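Local coordinates for StiE protein (Stigmatella aurantiaca, PDB 6ECX), which is a modular polyketide synthase polypeptide, of which this piece is the O-methyltransferase domain, binding S-adenosylmethionine as methyl donor, at residues K90-F95 and L159-E164; R227-V232 and L287-K292. All coordinates share one frame; numbering follows the deposited sequence. Where two conformers were deposited one is given.

Both contacts belong to the one mixed sheet of this Rossmann-like methyltransferase domain, whose strand order is 3-2-1-4-5-7-6, with the short strand 313-314 added beyond 226-233. Interaction 1 comes first along the chain and is complete before interaction 2 opens; it joins the central parallel strands 91-94 and 157-163. Interaction 2 pairs strand 226-233 with the antiparallel strand 283-292 farther out in the sheet. Strand 187-196 lies between them, touching L159-E164 on one side and L287-K292 on the other. The two centres are 14 Å apart and the nearest atoms about 7 Å. The C-terminal ends of the strands in interaction 1 contribute to the S-adenosylmethionine site, while interaction 2 extends the sheet beyond it.

Interaction 1 of 2, residues K90-F95 and L159-E164; sequences KNVMDF and LVLGFE. With SAM (S-adenosylmethionine), chain B.
The F95 ring lays one face over G162, its CZ 3.4 Å from G162 CA, and takes V160 CG1 at its edge, 3.5 Å from CD2. CG of F95 sits between the backbone N and the carbonyl carbon (chi1 62°), a torsion that carries the ring across to the neighbouring strand. Within its own strand, F163 has L161 CB over one ring face, offset toward the rim. The two strands run parallel, bonded in alternation from L159 N to N91 O, M93 N to L159 O, L161 N to M93 O (2.7 Å) and F95 N to L161 O. V92 lies beside L159 and also meets L161, CG1 to CG 4.0 Å, on the face that D94 shares.

Past the last bridge the strands part, and a water spans the gap: it donates to D94 OD1 (2.7 Å) and accepts from F163 N (2.8 Å). D94 OD1 also accepts from G96 N. The amino N of S-adenosylmethionine donates an N-H to F163 O at 3.2 Å, while F95 O accepts from S148 OG and lies against adenine C2. Parallel strands ending at the cofactor are the hallmark of the Rossmann-like methyltransferase fold; here D94 would probably favour the ammonium electrostatically.

Interaction 2 of 2, residues R227-V232 and L287-K292; sequences RLVDAV and LFHVQK
R227 and Q291 form an antiparallel hydrogen-bonded pair, each backbone N donating to the other's O. Less certain is the arginine side chain, which has two conformers: in the one given it runs alongside the glutamine, NH1 donating to OE1 at 3.1 Å with guanidinium and amide planes 57° apart, and NH2 forms a salt bridge to D293. L228 turns to the other face, in a non-hydrogen-bonded pair with V290; its CD1 touches V290 CG2 and reaches the edge of the F288 ring, 4.1 Å from CD2.

At V229 and D230 the register slips by one residue: both sit opposite H289 in a classic beta bulge. H289 O accepts from V229 N at 2.8 Å and, less closely, from D230 N at 3.3 Å, both in its carbonyl plane. V229 CB comes to the edge of the imidazole, 3.6 Å from ND1, while V229 CG2 leans on Q291 CB. D230 returns a bond from its O to H289 N, and its OD1 packs on H289 CB at 3.4 Å; that carboxylate is salt-bridged to R82. A231 brings CA to L287 O, a CA-H...O contact of 3.3 Å, and V232 closes the ladder with two backbone bonds to L287.

On the L228 and F288 face lies helix 298-309, F309 touching both side chains, with W217 meeting the F288 ring; on the other, L287 and V232 pack on helix 64-80. In this antiparallel part of the methyltransferase sheet, strand 187-196 flanks L287-K292, and the short strand 313-314 bonds to A231.

Interaction 1 of 2, residues K90-F95 and L159-E164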
# COMPACT_ATOMS: atom_id res chain seq x y z
N LYS A 90 -12.94 13.35 8.97
CA LYS A 90 -12.28 14.63 9.14
C LYS A 90 -10.77 14.56 8.97
O LYS A 90 -10.21 15.34 8.19
CB LYS A 90 -12.61 15.23 10.51
CG LYS A 90 -11.99 16.60 10.73
CD LYS A 90 -12.36 17.56 9.61
CE LYS A 90 -11.96 18.99 9.93
NZ LYS A 90 -12.62 19.94 8.98
N ASN A 91 -10.10 13.63 9.66
CA ASN A 91 -8.64 13.64 9.79
C ASN A 91 -8.06 12.33 9.25
O ASN A 91 -8.58 11.26 9.56
CB ASN A 91 -8.25 13.80 11.27
CG ASN A 91 -8.82 15.08 11.88
OD1 ASN A 91 -8.45 16.18 11.48
ND2 ASN A 91 -9.72 14.94 12.86
N VAL A 92 -6.98 12.44 8.46
CA VAL A 92 -6.35 11.31 7.76
C VAL A 92 -4.87 11.25 8.14
O VAL A 92 -4.20 12.29 8.19
CB VAL A 92 -6.50 11.44 6.22
CG1 VAL A 92 -5.87 10.21 5.49
CG2 VAL A 92 -7.96 11.66 5.81
N MET A 93 -4.36 10.04 8.37
CA MET A 93 -2.93 9.81 8.60
C MET A 93 -2.41 8.84 7.56
O MET A 93 -2.96 7.74 7.42
CB MET A 93 -2.68 9.25 10.00
CG MET A 93 -1.22 8.98 10.34
SD MET A 93 -0.35 10.56 10.60
CE MET A 93 1.19 10.19 9.72
N ASP A 94 -1.33 9.21 6.84
CA ASP A 94 -0.65 8.32 5.90
C ASP A 94 0.70 7.96 6.50
O ASP A 94 1.61 8.81 6.53
CB ASP A 94 -0.47 8.99 4.54
CG ASP A 94 0.17 8.06 3.49
OD1 ASP A 94 0.85 7.07 3.85
OD2 ASP A 94 -0.02 8.34 2.28
N PHE A 95 0.86 6.72 6.99
CA PHE A 95 2.07 6.47 7.76
C PHE A 95 3.26 6.04 6.91
O PHE A 95 4.31 5.71 7.47
CB PHE A 95 1.81 5.47 8.90
CG PHE A 95 1.36 4.10 8.48
CD1 PHE A 95 2.29 3.13 8.15
CD2 PHE A 95 0.02 3.75 8.51
CE1 PHE A 95 1.89 1.84 7.82
CE2 PHE A 95 -0.39 2.46 8.19
CZ PHE A 95 0.54 1.51 7.85
N LEU A 159 -9.17 8.13 9.70
CA LEU A 159 -8.77 7.22 8.64
C LEU A 159 -7.25 7.17 8.62
O LEU A 159 -6.61 8.22 8.75
CB LEU A 159 -9.31 7.68 7.27
CG LEU A 159 -8.79 7.03 5.98
CD1 LEU A 159 -9.27 5.58 5.88
CD2 LEU A 159 -9.28 7.82 4.75
N VAL A 160 -6.69 5.96 8.53
CA VAL A 160 -5.24 5.74 8.46
C VAL A 160 -4.93 4.94 7.20
O VAL A 160 -5.60 3.95 6.90
CB VAL A 160 -4.70 5.03 9.71
CG1 VAL A 160 -3.19 4.75 9.59
CG2 VAL A 160 -4.95 5.85 10.98
N LEU A 161 -3.89 5.36 6.47
CA LEU A 161 -3.51 4.76 5.19
C LEU A 161 -2.12 4.14 5.34
O LEU A 161 -1.19 4.79 5.86
CB LEU A 161 -3.46 5.79 4.04
CG LEU A 161 -4.55 6.84 3.84
CD1 LEU A 161 -4.23 7.72 2.63
CD2 LEU A 161 -5.89 6.18 3.65
N GLY A 162 -1.97 2.91 4.84
CA GLY A 162 -0.66 2.29 4.75
C GLY A 162 -0.61 1.44 3.50
O GLY A 162 -0.97 0.26 3.54
N PHE A 163 -0.20 2.02 2.37
CA PHE A 163 -0.15 1.31 1.10
C PHE A 163 1.30 0.88 0.88
O PHE A 163 2.17 1.72 0.62
CB PHE A 163 -0.66 2.18 -0.05
CG PHE A 163 -2.06 2.74 0.18
CD1 PHE A 163 -2.97 2.08 1.02
CD2 PHE A 163 -2.46 3.94 -0.42
CE1 PHE A 163 -4.25 2.60 1.24
CE2 PHE A 163 -3.73 4.46 -0.21
CZ PHE A 163 -4.63 3.79 0.63
N GLU A 164 1.55 -0.41 1.03
CA GLU A 164 2.89 -1.00 0.89
C GLU A 164 3.89 -0.33 1.84
O GLU A 164 4.98 0.08 1.44
CB GLU A 164 3.37 -0.92 -0.56
CG GLU A 164 2.53 -1.71 -1.55
CD GLU A 164 3.11 -1.66 -2.96
OE1 GLU A 164 2.37 -1.95 -3.92
OE2 GLU A 164 4.31 -1.33 -3.10
N SAM B . 2.27 4.84 0.19
CA SAM B . 3.04 5.47 -0.87
C SAM B . 2.47 5.12 -2.24
O SAM B . 1.65 4.22 -2.33
OXT SAM B . 2.79 5.73 -3.26
CB SAM B . 4.50 5.05 -0.78
CG SAM B . 4.71 3.54 -0.69
SD SAM B . 6.48 3.16 -0.79
CE SAM B . 6.43 1.53 -1.58
C5' SAM B . 6.93 2.86 0.94
C4' SAM B . 6.93 4.14 1.77
O4' SAM B . 6.99 3.88 3.17
C3' SAM B . 8.09 5.09 1.50
O3' SAM B . 7.52 6.39 1.40
C2' SAM B . 8.96 5.04 2.75
O2' SAM B . 9.63 6.24 3.05
C1' SAM B . 7.90 4.76 3.81
N9 SAM B . 8.37 4.16 5.06
C8 SAM B . 9.07 2.98 5.19
N7 SAM B . 9.29 2.75 6.51
C5 SAM B . 8.75 3.76 7.23
C6 SAM B . 8.69 4.02 8.59
N6 SAM B . 9.24 3.19 9.47
N1 SAM B . 8.05 5.16 9.04
C2 SAM B . 7.46 6.03 8.15
N3 SAM B . 7.53 5.76 6.80
C4 SAM B . 8.17 4.65 6.34
O HOH W 1 0.22 4.82 2.50

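Interaction 2 of 2, residues R227-V232 and L287-K292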
# COMPACT_ATOMS: atom_id res chain seq x y z
N ARG A 227 -10.22 -4.63 14.01
CA ARG A 227 -11.03 -5.70 13.46
C ARG A 227 -10.94 -5.66 11.94
O ARG A 227 -11.22 -4.62 11.33
CB ARG A 227 -12.50 -5.59 13.90
CG ARG A 227 -13.28 -6.90 13.72
CD ARG A 227 -14.70 -6.77 14.25
NE ARG A 227 -15.54 -6.06 13.28
CZ ARG A 227 -15.80 -4.77 13.34
NH1 ARG A 227 -16.56 -4.21 12.41
NH2 ARG A 227 -15.34 -4.03 14.34
N LEU A 228 -10.56 -6.78 11.33
CA LEU A 228 -10.59 -6.88 9.89
C LEU A 228 -12.04 -6.97 9.43
O LEU A 228 -12.75 -7.91 9.80
CB LEU A 228 -9.82 -8.12 9.45
CG LEU A 228 -9.86 -8.45 7.96
CD1 LEU A 228 -9.30 -7.27 7.12
CD2 LEU A 228 -9.04 -9.74 7.69
N VAL A 229 -12.48 -6.01 8.62
CA VAL A 229 -13.86 -6.00 8.12
C VAL A 229 -13.99 -6.79 6.83
O VAL A 229 -14.90 -7.61 6.68
CB VAL A 229 -14.35 -4.55 7.94
CG1 VAL A 229 -15.75 -4.52 7.25
CG2 VAL A 229 -14.39 -3.83 9.28
N ASP A 230 -13.08 -6.57 5.86
CA ASP A 230 -12.99 -7.46 4.71
C ASP A 230 -11.70 -7.18 3.97
O ASP A 230 -10.96 -6.24 4.28
CB ASP A 230 -14.19 -7.36 3.76
CG ASP A 230 -14.13 -6.15 2.89
OD1 ASP A 230 -13.68 -5.09 3.37
OD2 ASP A 230 -14.54 -6.24 1.72
N ALA A 231 -11.44 -8.01 2.96
CA ALA A 231 -10.16 -7.99 2.26
C ALA A 231 -10.38 -8.47 0.83
O ALA A 231 -11.10 -9.45 0.61
CB ALA A 231 -9.14 -8.87 2.98
N VAL A 232 -9.82 -7.75 -0.14
CA VAL A 232 -9.88 -8.12 -1.55
C VAL A 232 -8.49 -8.57 -2.00
O VAL A 232 -7.49 -7.88 -1.75
CB VAL A 232 -10.40 -6.95 -2.41
CG1 VAL A 232 -10.31 -7.29 -3.90
CG2 VAL A 232 -11.87 -6.62 -2.05
N LEU A 287 -5.87 -6.12 -0.09
CA LEU A 287 -6.32 -4.77 0.21
C LEU A 287 -7.24 -4.88 1.43
O LEU A 287 -8.39 -5.34 1.30
CB LEU A 287 -7.01 -4.15 -1.01
CG LEU A 287 -6.29 -4.32 -2.36
CD1 LEU A 287 -7.11 -3.72 -3.50
CD2 LEU A 287 -4.90 -3.69 -2.33
N PHE A 288 -6.72 -4.48 2.59
CA PHE A 288 -7.37 -4.65 3.88
C PHE A 288 -8.31 -3.47 4.15
O PHE A 288 -7.93 -2.32 3.95
CB PHE A 288 -6.36 -4.71 5.03
CG PHE A 288 -5.33 -5.82 4.93
CD1 PHE A 288 -4.21 -5.69 4.10
CD2 PHE A 288 -5.44 -6.95 5.72
CE1 PHE A 288 -3.25 -6.69 4.05
CE2 PHE A 288 -4.49 -7.95 5.68
CZ PHE A 288 -3.39 -7.83 4.83
N HIS A 289 -9.51 -3.77 4.65
CA HIS A 289 -10.35 -2.75 5.26
C HIS A 289 -10.57 -3.14 6.72
O HIS A 289 -11.16 -4.19 7.00
CB HIS A 289 -11.69 -2.60 4.54
CG HIS A 289 -12.53 -1.47 5.05
ND1 HIS A 289 -13.50 -1.65 6.01
CD2 HIS A 289 -12.52 -0.15 4.76
CE1 HIS A 289 -14.07 -0.49 6.29
NE2 HIS A 289 -13.49 0.44 5.54
N VAL A 290 -10.11 -2.29 7.64
CA VAL A 290 -10.01 -2.59 9.06
C VAL A 290 -10.72 -1.47 9.83
O VAL A 290 -10.65 -0.30 9.43
CB VAL A 290 -8.52 -2.69 9.47
CG1 VAL A 290 -8.35 -2.92 10.98
CG2 VAL A 290 -7.82 -3.79 8.63
N GLN A 291 -11.38 -1.82 10.93
CA GLN A 291 -12.03 -0.83 11.77
C GLN A 291 -11.53 -0.92 13.21
O GLN A 291 -11.37 -2.01 13.75
CB GLN A 291 -13.56 -0.98 11.73
CG GLN A 291 -14.29 0.15 12.48
CD GLN A 291 -15.79 -0.03 12.51
OE1 GLN A 291 -16.30 -1.11 12.27
NE2 GLN A 291 -16.50 1.06 12.74
N LYS A 292 -11.26 0.22 13.84
CA LYS A 292 -10.96 0.18 15.27
C LYS A 292 -12.19 -0.21 16.09
O LYS A 292 -13.31 0.29 15.86
CB LYS A 292 -10.45 1.55 15.75
CG LYS A 292 -10.15 1.54 17.23
CD LYS A 292 -9.39 2.78 17.65
CE LYS A 292 -9.09 2.73 19.15
NZ LYS A 292 -8.11 3.79 19.47